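PDB 1V9N: malate dehydrogenase from Pyrococcus horikoshii, which catalyses the NAD-dependent interconversion of (S)-malate and oxaloacetate as a homodimer of the LDH2/MDH2 oxidoreductase family. Local coordinates for residues I164-L172 and L183-I192; V57-I68 and V344-R354. All blocks are in the same frame, centred on the assembly; numbering follows the deposited sequence.

Read from the N terminus, the chain first lays down V57-I68, which holds one side of interaction 2, and only near the C terminus does V344-R354 return to complete it, closing a loop of 275 residues. Interaction 1 is nested inside that loop. Its segments, I164-L172 and L183-I192, are separated by just ten residues and belong to a beta hairpin at one end of the mixed seven-stranded sheet. The local contact shapes part of the NADPH pocket, while the long-range one ties an early helix to the C-terminal helix. The centres of the two contacts lie about 24 Å apart and the contacts do not touch.

Interaction 1: I164-L172 and L183-I192; sequences ILGTNPIAL and LDMATSVVPI. With NDP (NADPH dihydro-nicotinamide-adenine-dinucleotide phosphate), chain B.
I170 and M185, a selenomethionine, form a hydrogen-bonded pair in an antiparallel beta hairpin (strands 170-174 and 181-185) at one end of the mixed sheet, whose last strand in this chain borders the NADPH pocket. Two backbone bonds join the pair, and the L172-L183 pair repeats the reciprocal pattern; between them A171 and D184 form the non-hydrogen-bonded pair, their side chains on the opposite face from those of I170 and M185. D184 uses this face to hold the nicotinamide ribose. Its CG lies anti to the backbone N (chi1 -172°), which carries the carboxylate to the ribose hydroxyls: NDP O3D donates to D184 OD2 at 2.7 Å, whereas NDP O2D is modelled so close to D184 OD1 that the length of this bond is doubtful. The backbone N of D184 takes the other ribose through NDP O3B, and A186 N points at the phosphate oxygen NDP O1N at 2.8 Å, at 175°. P169 lies against the nicotinamide ring, its CD 3.6 Å from NDP C4N, while T167 OG1 approaches the same ring at NDP C5N.

Past the strands the two segments stay joined, T187 N donating to T167 O and T187 OG1 to N168 O at 2.8 Å from above the carbonyl plane. The other branch, T187 CG2, crosses the end of I170 at about a right angle and meets its CD1 at 3.8 Å. N168 ND2 bonds the backbone oxygen of S249, and K244 NZ of the second subunit hydrogen-bonds the backbone oxygens of A186, S188 and V189. T167 CG2 rests 3.4 Å from S188 OG, whose own hydrogen bond goes to V190 O at 2.6 Å.

Interaction 2: V57-I68 and V344-R354; sequences VQRLKRYVDGII and VLEELNEIAKR
L348 and I351 of the C-terminal helix supply the apolar centre, packing against V57, L60 and V64. L348 CD1 meets V57 CG2 at 3.9 Å, and its CD2 meets L60 CD2, each pair crossing at about a right angle. I351 CD1 settles over the backbone of K61, 3.8 Å from K61 CA, and the side chains of I351 and V64 slide past each other in opposite directions, touching through their CG2 methyls.

Outward from this core, K61 and E347 cross with extended chains. The carboxylate lies against the lysine methylenes, E347 OE2 being 3.3 Å from K61 CD, and a long salt bridge joins K61 NZ to E347 OE1 at 3.6 Å. One water donates to both E347 OE2 and V57 O and accepts from K61 N, so E347 is linked through it to the start of helix 60-68 and the 3-10 segment before it. An alanine in place of E347 would probably leave K61 NZ without its anionic mate and this water with one acceptor fewer. At the far edge R354 brings its guanidinium under I68, whose CD1 sits over one face, 3.3 Å from R354 CZ. At the guanidinium edge D65 OD1 takes a weak, salt-bridged hydrogen bond from R354 NH1 at 3.4 Å; a water links D65 OD1 to R354 NH2.

Helices 60-68 and 344-354 run in roughly the same direction, inclined by 25°, with their axes 11.0 Å apart at closest approach. Helix 16-29 packs against both, through F22 on L60 and A352, while strand 338-341 leads directly into the C-terminal helix.

Interaction 1: I164-L172 and L183-I192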
loop_
_atom_site.group_PDB
_atom_site.type_symbol
_atom_site.label_atom_id
_atom_site.label_comp_id
_atom_site.label_asym_id
_atom_site.label_seq_id
_atom_site.Cartn_x
_atom_site.Cartn_y
_atom_site.Cartn_z
ATOM N N ILE A 164 4.289 18.693 -4.559
ATOM C CA ILE A 164 4.095 18.064 -5.858
ATOM C C ILE A 164 3.260 16.797 -5.812
ATOM O O ILE A 164 2.556 16.489 -6.771
ATOM C CB ILE A 164 5.457 17.781 -6.543
ATOM C CG1 ILE A 164 5.940 19.060 -7.230
ATOM C CG2 ILE A 164 5.338 16.634 -7.542
ATOM C CD1 ILE A 164 7.105 18.862 -8.151
ATOM N N LEU A 165 3.332 16.073 -4.698
ATOM C CA LEU A 165 2.578 14.832 -4.541
ATOM C C LEU A 165 1.288 15.055 -3.752
ATOM O O LEU A 165 1.191 15.984 -2.945
ATOM C CB LEU A 165 3.435 13.790 -3.818
ATOM C CG LEU A 165 4.825 13.512 -4.402
ATOM C CD1 LEU A 165 5.565 12.557 -3.487
ATOM C CD2 LEU A 165 4.699 12.930 -5.801
ATOM N N GLY A 166 0.301 14.192 -3.976
ATOM C CA GLY A 166 -0.951 14.318 -3.253
ATOM C C GLY A 166 -0.916 13.518 -1.964
ATOM O O GLY A 166 -0.011 12.711 -1.759
ATOM N N THR A 167 -1.887 13.746 -1.086
ATOM C CA THR A 167 -1.954 13.016 0.171
ATOM C C THR A 167 -2.476 11.601 -0.100
ATOM O O THR A 167 -2.561 10.757 0.796
ATOM C CB THR A 167 -2.833 13.760 1.188
ATOM O OG1 THR A 167 -4.023 14.233 0.547
ATOM C CG2 THR A 167 -2.065 14.949 1.761
ATOM N N ASN A 168 -2.816 11.382 -1.364
ATOM C CA ASN A 168 -3.273 10.107 -1.913
ATOM C C ASN A 168 -3.473 8.969 -0.921
ATOM O O ASN A 168 -2.563 8.183 -0.664
ATOM C CB ASN A 168 -2.279 9.694 -2.994
ATOM C CG ASN A 168 -2.035 10.807 -3.994
ATOM O OD1 ASN A 168 -2.741 11.816 -3.988
ATOM N ND2 ASN A 168 -1.051 10.629 -4.862
ATOM N N PRO A 169 -4.693 8.843 -0.382
ATOM C CA PRO A 169 -4.991 7.792 0.589
ATOM C C PRO A 169 -5.157 6.399 -0.001
ATOM O O PRO A 169 -5.338 6.229 -1.212
ATOM C CB PRO A 169 -6.275 8.299 1.243
ATOM C CG PRO A 169 -6.998 8.908 0.081
ATOM C CD PRO A 169 -5.886 9.668 -0.652
ATOM N N ILE A 170 -5.075 5.410 0.882
ATOM C CA ILE A 170 -5.245 4.009 0.538
ATOM C C ILE A 170 -6.199 3.427 1.568
ATOM O O ILE A 170 -6.020 3.634 2.768
ATOM C CB ILE A 170 -3.928 3.219 0.632
ATOM C CG1 ILE A 170 -2.936 3.723 -0.415
ATOM C CG2 ILE A 170 -4.214 1.729 0.459
ATOM C CD1 ILE A 170 -1.561 3.079 -0.318
ATOM N N ALA A 171 -7.212 2.705 1.105
ATOM C CA ALA A 171 -8.164 2.100 2.020
ATOM C C ALA A 171 -8.449 0.649 1.653
ATOM O O ALA A 171 -8.567 0.311 0.475
ATOM C CB ALA A 171 -9.465 2.896 2.027
ATOM N N LEU A 172 -8.537 -0.200 2.673
ATOM C CA LEU A 172 -8.859 -1.605 2.491
ATOM C C LEU A 172 -9.831 -2.011 3.582
ATOM O O LEU A 172 -9.594 -1.778 4.772
ATOM C CB LEU A 172 -7.610 -2.497 2.562
ATOM C CG LEU A 172 -7.897 -3.987 2.278
ATOM C CD1 LEU A 172 -6.647 -4.647 1.726
ATOM C CD2 LEU A 172 -8.374 -4.699 3.544
ATOM N N LEU A 183 -8.911 -0.175 7.053
ATOM C CA LEU A 183 -7.716 0.648 7.026
ATOM C C LEU A 183 -8.094 1.775 6.072
ATOM O O LEU A 183 -8.642 1.523 4.999
ATOM C CB LEU A 183 -6.528 -0.133 6.458
ATOM C CG LEU A 183 -5.253 0.665 6.140
ATOM C CD1 LEU A 183 -4.715 1.308 7.420
ATOM C CD2 LEU A 183 -4.206 -0.261 5.533
ATOM N N ASP A 184 -7.835 3.010 6.476
ATOM C CA ASP A 184 -8.131 4.167 5.637
ATOM C C ASP A 184 -7.122 5.221 6.062
ATOM O O ASP A 184 -7.282 5.854 7.100
ATOM C CB ASP A 184 -9.568 4.654 5.863
ATOM C CG ASP A 184 -9.974 5.722 4.867
ATOM O OD1 ASP A 184 -9.145 6.027 3.979
ATOM O OD2 ASP A 184 -11.103 6.250 4.964
HETATM N N MSE A 185 -6.090 5.408 5.242
HETATM C CA MSE A 185 -5.001 6.320 5.571
HETATM C C MSE A 185 -4.422 7.128 4.417
HETATM O O MSE A 185 -4.314 6.641 3.291
HETATM C CB MSE A 185 -3.857 5.497 6.158
HETATM C CG MSE A 185 -3.507 4.326 5.231
HETATM SE SE MSE A 185 -1.862 3.381 5.537
HETATM C CE MSE A 185 -0.688 4.481 4.457
ATOM N N ALA A 186 -4.020 8.360 4.709
ATOM C CA ALA A 186 -3.377 9.188 3.700
ATOM C C ALA A 186 -1.945 8.652 3.684
ATOM O O ALA A 186 -1.468 8.149 4.701
ATOM C CB ALA A 186 -3.387 10.637 4.126
ATOM N N THR A 187 -1.262 8.736 2.548
ATOM C CA THR A 187 0.108 8.245 2.474
ATOM C C THR A 187 1.110 9.285 2.980
ATOM O O THR A 187 2.328 9.075 2.945
ATOM C CB THR A 187 0.470 7.798 1.036
ATOM O OG1 THR A 187 0.058 8.794 0.096
ATOM C CG2 THR A 187 -0.230 6.485 0.707
ATOM N N SER A 188 0.581 10.409 3.447
ATOM C CA SER A 188 1.400 11.470 4.017
ATOM C C SER A 188 1.243 11.258 5.519
ATOM O O SER A 188 0.340 10.527 5.941
ATOM C CB SER A 188 0.857 12.847 3.612
ATOM O OG SER A 188 -0.499 13.001 4.003
ATOM N N VAL A 189 2.105 11.863 6.332
ATOM C CA VAL A 189 1.971 11.674 7.775
ATOM C C VAL A 189 0.544 12.041 8.182
ATOM O O VAL A 189 -0.095 11.318 8.941
ATOM C CB VAL A 189 2.972 12.541 8.580
ATOM C CG1 VAL A 189 2.814 12.255 10.076
ATOM C CG2 VAL A 189 4.398 12.245 8.142
ATOM N N VAL A 190 0.046 13.160 7.664
ATOM C CA VAL A 190 -1.316 13.600 7.964
ATOM C C VAL A 190 -1.943 14.291 6.760
ATOM O O VAL A 190 -1.243 14.730 5.851
ATOM C CB VAL A 190 -1.354 14.586 9.157
ATOM C CG1 VAL A 190 -0.749 13.934 10.387
ATOM C CG2 VAL A 190 -0.605 15.871 8.804
ATOM N N PRO A 191 -3.280 14.381 6.734
ATOM C CA PRO A 191 -3.995 15.030 5.630
ATOM C C PRO A 191 -3.905 16.541 5.806
ATOM O O PRO A 191 -3.801 17.030 6.932
ATOM C CB PRO A 191 -5.435 14.543 5.805
ATOM C CG PRO A 191 -5.309 13.327 6.662
ATOM C CD PRO A 191 -4.225 13.686 7.619
ATOM N N ILE A 192 -3.942 17.284 4.705
ATOM C CA ILE A 192 -3.879 18.737 4.809
ATOM C C ILE A 192 -5.147 19.181 5.530
ATOM O O ILE A 192 -5.126 20.104 6.340
ATOM C CB ILE A 192 -3.814 19.413 3.421
ATOM C CG1 ILE A 192 -3.478 20.896 3.585
ATOM C CG2 ILE A 192 -5.143 19.264 2.694
ATOM C CD1 ILE A 192 -2.141 21.150 4.246
HETATM P PA NDP B . -5.625 8.295 10.619
HETATM O O1A NDP B . -6.708 8.935 11.325
HETATM O O2A NDP B . -4.183 8.426 11.028
HETATM O O5B NDP B . -6.003 6.702 10.516
HETATM C C5B NDP B . -5.143 5.769 9.838
HETATM C C4B NDP B . -5.857 4.407 9.931
HETATM O O4B NDP B . -5.293 3.780 11.097
HETATM C C3B NDP B . -7.347 4.389 10.127
HETATM O O3B NDP B . -7.887 3.274 9.356
HETATM C C2B NDP B . -7.590 4.192 11.582
HETATM O O2B NDP B . -8.845 3.611 11.976
HETATM C C1B NDP B . -6.365 3.423 11.968
HETATM N N9A NDP B . -5.855 3.690 13.340
HETATM C C8A NDP B . -5.801 4.916 14.063
HETATM N N7A NDP B . -5.254 4.744 15.244
HETATM C C5A NDP B . -4.935 3.420 15.337
HETATM C C6A NDP B . -4.321 2.595 16.334
HETATM N N6A NDP B . -3.918 3.129 17.492
HETATM N N1A NDP B . -4.141 1.250 16.097
HETATM C C2A NDP B . -4.547 0.693 14.910
HETATM N N3A NDP B . -5.129 1.384 13.909
HETATM C C4A NDP B . -5.298 2.755 14.184
HETATM O O3 NDP B . -5.636 8.583 9.074
HETATM P PN NDP B . -5.457 9.815 8.092
HETATM O O1N NDP B . -4.304 9.479 7.262
HETATM O O2N NDP B . -5.328 10.978 9.035
HETATM O O5D NDP B . -6.843 9.787 7.312
HETATM C C5D NDP B . -7.624 10.987 7.049
HETATM C C4D NDP B . -8.937 10.628 6.252
HETATM O O4D NDP B . -8.975 11.491 5.130
HETATM C C3D NDP B . -9.040 9.196 5.671
HETATM O O3D NDP B . -10.378 8.727 5.882
HETATM C C2D NDP B . -8.656 9.323 4.207
HETATM O O2D NDP B . -9.271 8.325 3.420
HETATM C C1D NDP B . -9.119 10.772 3.903
HETATM N N1N NDP B . -8.321 11.459 2.852
HETATM C C2N NDP B . -9.010 11.787 1.650
HETATM C C3N NDP B . -8.240 12.468 0.620
HETATM C C7N NDP B . -8.895 12.842 -0.638
HETATM O O7N NDP B . -8.310 13.429 -1.557
HETATM N N7N NDP B . -10.207 12.547 -0.845
HETATM C C4N NDP B . -6.867 12.763 0.881
HETATM C C5N NDP B . -6.214 12.427 2.059
HETATM C C6N NDP B . -6.940 11.777 3.055
HETATM P P2B NDP B . -10.079 4.383 12.519
HETATM O O1X NDP B . -10.535 3.508 13.612
HETATM O O2X NDP B . -11.115 4.507 11.447
HETATM O O3X NDP B . -9.649 5.756 13.025
HETATM O O HOH W 1 1.338 11.448 0.047
HETATM O O HOH W 2 -5.216 16.178 2.411
#

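Interaction 2: V57-I68 and V344-R354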
loop_
_atom_site.group_PDB
_atom_site.type_symbol
_atom_site.label_atom_id
_atom_site.label_comp_id
_atom_site.label_asym_id
_atom_site.label_seq_id
_atom_site.Cartn_x
_atom_site.Cartn_y
_atom_site.Cartn_z
ATOM N N VAL A 57 -18.837 17.456 6.954
ATOM C CA VAL A 57 -19.619 18.612 6.515
ATOM C C VAL A 57 -18.779 19.877 6.355
ATOM O O VAL A 57 -19.148 20.787 5.613
ATOM C CB VAL A 57 -20.775 18.918 7.492
ATOM C CG1 VAL A 57 -21.742 17.754 7.523
ATOM C CG2 VAL A 57 -20.227 19.192 8.881
ATOM N N GLN A 58 -17.656 19.936 7.059
ATOM C CA GLN A 58 -16.771 21.090 6.978
ATOM C C GLN A 58 -16.352 21.333 5.526
ATOM O O GLN A 58 -15.839 22.397 5.187
ATOM C CB GLN A 58 -15.526 20.847 7.827
ATOM C CG GLN A 58 -14.548 22.002 7.824
ATOM C CD GLN A 58 -13.139 21.564 8.158
ATOM O OE1 GLN A 58 -12.487 20.875 7.369
ATOM N NE2 GLN A 58 -12.661 21.957 9.331
ATOM N N ARG A 59 -16.580 20.338 4.676
ATOM C CA ARG A 59 -16.210 20.410 3.267
ATOM C C ARG A 59 -17.407 20.612 2.364
ATOM O O ARG A 59 -17.304 20.473 1.147
ATOM C CB ARG A 59 -15.525 19.117 2.872
ATOM C CG ARG A 59 -14.407 18.750 3.797
ATOM C CD ARG A 59 -13.122 19.245 3.233
ATOM N NE ARG A 59 -12.258 18.137 2.860
ATOM C CZ ARG A 59 -11.099 18.305 2.242
ATOM N NH1 ARG A 59 -10.706 19.531 1.938
ATOM N NH2 ARG A 59 -10.328 17.268 1.953
ATOM N N LEU A 60 -18.555 20.907 2.957
ATOM C CA LEU A 60 -19.750 21.121 2.165
ATOM C C LEU A 60 -19.595 22.395 1.337
ATOM O O LEU A 60 -20.049 22.466 0.197
ATOM C CB LEU A 60 -20.972 21.235 3.072
ATOM C CG LEU A 60 -22.290 21.437 2.325
ATOM C CD1 LEU A 60 -22.607 20.193 1.500
ATOM C CD2 LEU A 60 -23.403 21.725 3.326
ATOM N N LYS A 61 -18.938 23.399 1.909
ATOM C CA LYS A 61 -18.732 24.666 1.208
ATOM C C LYS A 61 -17.910 24.462 -0.065
ATOM O O LYS A 61 -18.067 25.200 -1.039
ATOM C CB LYS A 61 -18.027 25.668 2.123
ATOM C CG LYS A 61 -16.615 25.271 2.509
ATOM C CD LYS A 61 -15.953 26.349 3.357
ATOM C CE LYS A 61 -14.512 25.981 3.681
ATOM N NZ LYS A 61 -13.826 27.047 4.461
ATOM N N ARG A 62 -17.038 23.457 -0.047
ATOM C CA ARG A 62 -16.193 23.134 -1.190
ATOM C C ARG A 62 -17.047 22.631 -2.351
ATOM O O ARG A 62 -16.872 23.053 -3.494
ATOM C CB ARG A 62 -15.168 22.062 -0.801
ATOM C CG ARG A 62 -14.336 21.533 -1.963
ATOM C CD ARG A 62 -13.336 20.461 -1.516
ATOM N NE ARG A 62 -12.372 20.160 -2.567
ATOM C CZ ARG A 62 -11.227 19.508 -2.383
ATOM N NH1 ARG A 62 -10.889 19.075 -1.173
ATOM N NH2 ARG A 62 -10.410 19.303 -3.411
ATOM N N TYR A 63 -17.970 21.723 -2.051
ATOM C CA TYR A 63 -18.838 21.172 -3.081
ATOM C C TYR A 63 -19.854 22.198 -3.549
ATOM O O TYR A 63 -20.179 22.252 -4.734
ATOM C CB TYR A 63 -19.543 19.912 -2.566
ATOM C CG TYR A 63 -18.580 18.868 -2.047
ATOM C CD1 TYR A 63 -17.425 18.543 -2.759
ATOM C CD2 TYR A 63 -18.815 18.212 -0.842
ATOM C CE1 TYR A 63 -16.527 17.592 -2.281
ATOM C CE2 TYR A 63 -17.922 17.256 -0.356
ATOM C CZ TYR A 63 -16.783 16.952 -1.081
ATOM O OH TYR A 63 -15.908 16.000 -0.605
ATOM N N VAL A 64 -20.358 23.006 -2.620
ATOM C CA VAL A 64 -21.320 24.054 -2.960
ATOM C C VAL A 64 -20.690 25.014 -3.969
ATOM O O VAL A 64 -21.273 25.300 -5.008
ATOM C CB VAL A 64 -21.747 24.868 -1.711
ATOM C CG1 VAL A 64 -22.475 26.144 -2.137
ATOM C CG2 VAL A 64 -22.652 24.024 -0.824
ATOM N N ASP A 65 -19.494 25.507 -3.659
ATOM C CA ASP A 65 -18.811 26.433 -4.559
ATOM C C ASP A 65 -18.552 25.794 -5.922
ATOM O O ASP A 65 -18.667 26.449 -6.954
ATOM C CB ASP A 65 -17.484 26.899 -3.957
ATOM C CG ASP A 65 -17.677 27.798 -2.747
ATOM O OD1 ASP A 65 -18.743 28.450 -2.652
ATOM O OD2 ASP A 65 -16.759 27.867 -1.901
ATOM N N GLY A 66 -18.199 24.513 -5.915
ATOM C CA GLY A 66 -17.937 23.823 -7.166
ATOM C C GLY A 66 -19.190 23.705 -8.010
ATOM O O GLY A 66 -19.138 23.800 -9.231
ATOM N N ILE A 67 -20.326 23.504 -7.356
ATOM C CA ILE A 67 -21.593 23.378 -8.067
ATOM C C ILE A 67 -21.986 24.725 -8.672
ATOM O O ILE A 67 -22.379 24.816 -9.838
ATOM C CB ILE A 67 -22.702 22.889 -7.112
ATOM C CG1 ILE A 67 -22.489 21.401 -6.809
ATOM C CG2 ILE A 67 -24.077 23.142 -7.720
ATOM C CD1 ILE A 67 -23.382 20.854 -5.701
ATOM N N ILE A 68 -21.864 25.774 -7.870
ATOM C CA ILE A 68 -22.201 27.118 -8.314
ATOM C C ILE A 68 -21.274 27.608 -9.433
ATOM O O ILE A 68 -21.712 28.307 -10.348
ATOM C CB ILE A 68 -22.162 28.094 -7.113
ATOM C CG1 ILE A 68 -23.341 27.793 -6.183
ATOM C CG2 ILE A 68 -22.171 29.543 -7.599
ATOM C CD1 ILE A 68 -23.350 28.607 -4.892
ATOM N N VAL A 344 -17.691 26.203 12.294
ATOM C CA VAL A 344 -18.178 25.401 11.178
ATOM C C VAL A 344 -19.698 25.459 11.118
ATOM O O VAL A 344 -20.283 25.569 10.038
ATOM C CB VAL A 344 -17.730 23.928 11.308
ATOM C CG1 VAL A 344 -18.375 23.083 10.214
ATOM C CG2 VAL A 344 -16.216 23.844 11.215
ATOM N N LEU A 345 -20.332 25.386 12.285
ATOM C CA LEU A 345 -21.786 25.436 12.369
ATOM C C LEU A 345 -22.302 26.773 11.834
ATOM O O LEU A 345 -23.346 26.828 11.185
ATOM C CB LEU A 345 -22.236 25.250 13.818
ATOM C CG LEU A 345 -23.744 25.121 14.048
ATOM C CD1 LEU A 345 -24.277 23.899 13.321
ATOM C CD2 LEU A 345 -24.019 25.010 15.540
ATOM N N GLU A 346 -21.563 27.845 12.113
ATOM C CA GLU A 346 -21.933 29.180 11.647
ATOM C C GLU A 346 -21.853 29.172 10.126
ATOM O O GLU A 346 -22.736 29.674 9.432
ATOM C CB GLU A 346 -20.963 30.225 12.211
ATOM C CG GLU A 346 -20.995 30.359 13.732
ATOM C CD GLU A 346 -19.871 31.234 14.278
ATOM O OE1 GLU A 346 -19.873 31.516 15.497
ATOM O OE2 GLU A 346 -18.981 31.634 13.493
ATOM N N GLU A 347 -20.775 28.582 9.626
ATOM C CA GLU A 347 -20.520 28.466 8.198
ATOM C C GLU A 347 -21.663 27.741 7.486
ATOM O O GLU A 347 -22.109 28.167 6.423
ATOM C CB GLU A 347 -19.200 27.719 8.001
ATOM C CG GLU A 347 -18.817 27.396 6.564
ATOM C CD GLU A 347 -17.505 26.628 6.492
ATOM O OE1 GLU A 347 -16.456 27.205 6.854
ATOM O OE2 GLU A 347 -17.524 25.444 6.087
ATOM N N LEU A 348 -22.143 26.654 8.080
ATOM C CA LEU A 348 -23.229 25.880 7.490
ATOM C C LEU A 348 -24.546 26.652 7.451
ATOM O O LEU A 348 -25.321 26.517 6.506
ATOM C CB LEU A 348 -23.425 24.564 8.254
ATOM C CG LEU A 348 -22.240 23.594 8.247
ATOM C CD1 LEU A 348 -22.614 22.320 8.991
ATOM C CD2 LEU A 348 -21.846 23.275 6.812
ATOM N N ASN A 349 -24.809 27.453 8.478
ATOM C CA ASN A 349 -26.039 28.233 8.499
ATOM C C ASN A 349 -25.969 29.361 7.472
ATOM O O ASN A 349 -26.983 29.749 6.900
ATOM C CB ASN A 349 -26.305 28.784 9.905
ATOM C CG ASN A 349 -26.803 27.712 10.858
ATOM O OD1 ASN A 349 -27.725 26.958 10.534
ATOM N ND2 ASN A 349 -26.199 27.640 12.042
ATOM N N GLU A 350 -24.770 29.877 7.231
ATOM C CA GLU A 350 -24.586 30.928 6.236
ATOM C C GLU A 350 -24.869 30.322 4.855
ATOM O O GLU A 350 -25.493 30.955 4.000
ATOM C CB GLU A 350 -23.157 31.470 6.293
ATOM C CG GLU A 350 -22.822 32.493 5.215
ATOM C CD GLU A 350 -23.720 33.723 5.260
ATOM O OE1 GLU A 350 -24.935 33.590 4.982
ATOM O OE2 GLU A 350 -23.208 34.824 5.572
ATOM N N ILE A 351 -24.413 29.089 4.644
ATOM C CA ILE A 351 -24.651 28.391 3.383
ATOM C C ILE A 351 -26.153 28.215 3.199
ATOM O O ILE A 351 -26.682 28.394 2.097
ATOM C CB ILE A 351 -23.980 26.992 3.368
ATOM C CG1 ILE A 351 -22.465 27.143 3.236
ATOM C CG2 ILE A 351 -24.547 26.147 2.227
ATOM C CD1 ILE A 351 -21.717 25.814 3.217
ATOM N N ALA A 352 -26.836 27.863 4.284
ATOM C CA ALA A 352 -28.282 27.669 4.250
ATOM C C ALA A 352 -28.984 28.977 3.859
ATOM O O ALA A 352 -29.942 28.973 3.086
ATOM C CB ALA A 352 -28.778 27.191 5.615
ATOM N N LYS A 353 -28.501 30.093 4.399
ATOM C CA LYS A 353 -29.074 31.405 4.104
ATOM C C LYS A 353 -28.837 31.768 2.639
ATOM O O LYS A 353 -29.750 32.212 1.946
ATOM C CB LYS A 353 -28.445 32.473 5.006
ATOM C CG LYS A 353 -28.655 32.227 6.491
ATOM C CD LYS A 353 -27.776 33.128 7.338
ATOM C CE LYS A 353 -27.913 32.787 8.815
ATOM N NZ LYS A 353 -27.031 33.629 9.668
ATOM N N ARG A 354 -27.608 31.566 2.171
ATOM C CA ARG A 354 -27.254 31.869 0.788
ATOM C C ARG A 354 -28.129 31.132 -0.220
ATOM O O ARG A 354 -28.678 31.742 -1.135
ATOM C CB ARG A 354 -25.789 31.512 0.524
ATOM C CG ARG A 354 -25.343 31.743 -0.913
ATOM C CD ARG A 354 -23.889 31.326 -1.123
ATOM N NE ARG A 354 -23.379 31.726 -2.435
ATOM C CZ ARG A 354 -22.318 31.179 -3.022
ATOM N NH1 ARG A 354 -21.649 30.204 -2.415
ATOM N NH2 ARG A 354 -21.920 31.606 -4.216
HETATM O O HOH W 3 -18.923 23.562 4.835
HETATM O O HOH W 4 -16.193 29.287 5.391
HETATM O O HOH W 5 -19.670 30.068 -4.724
#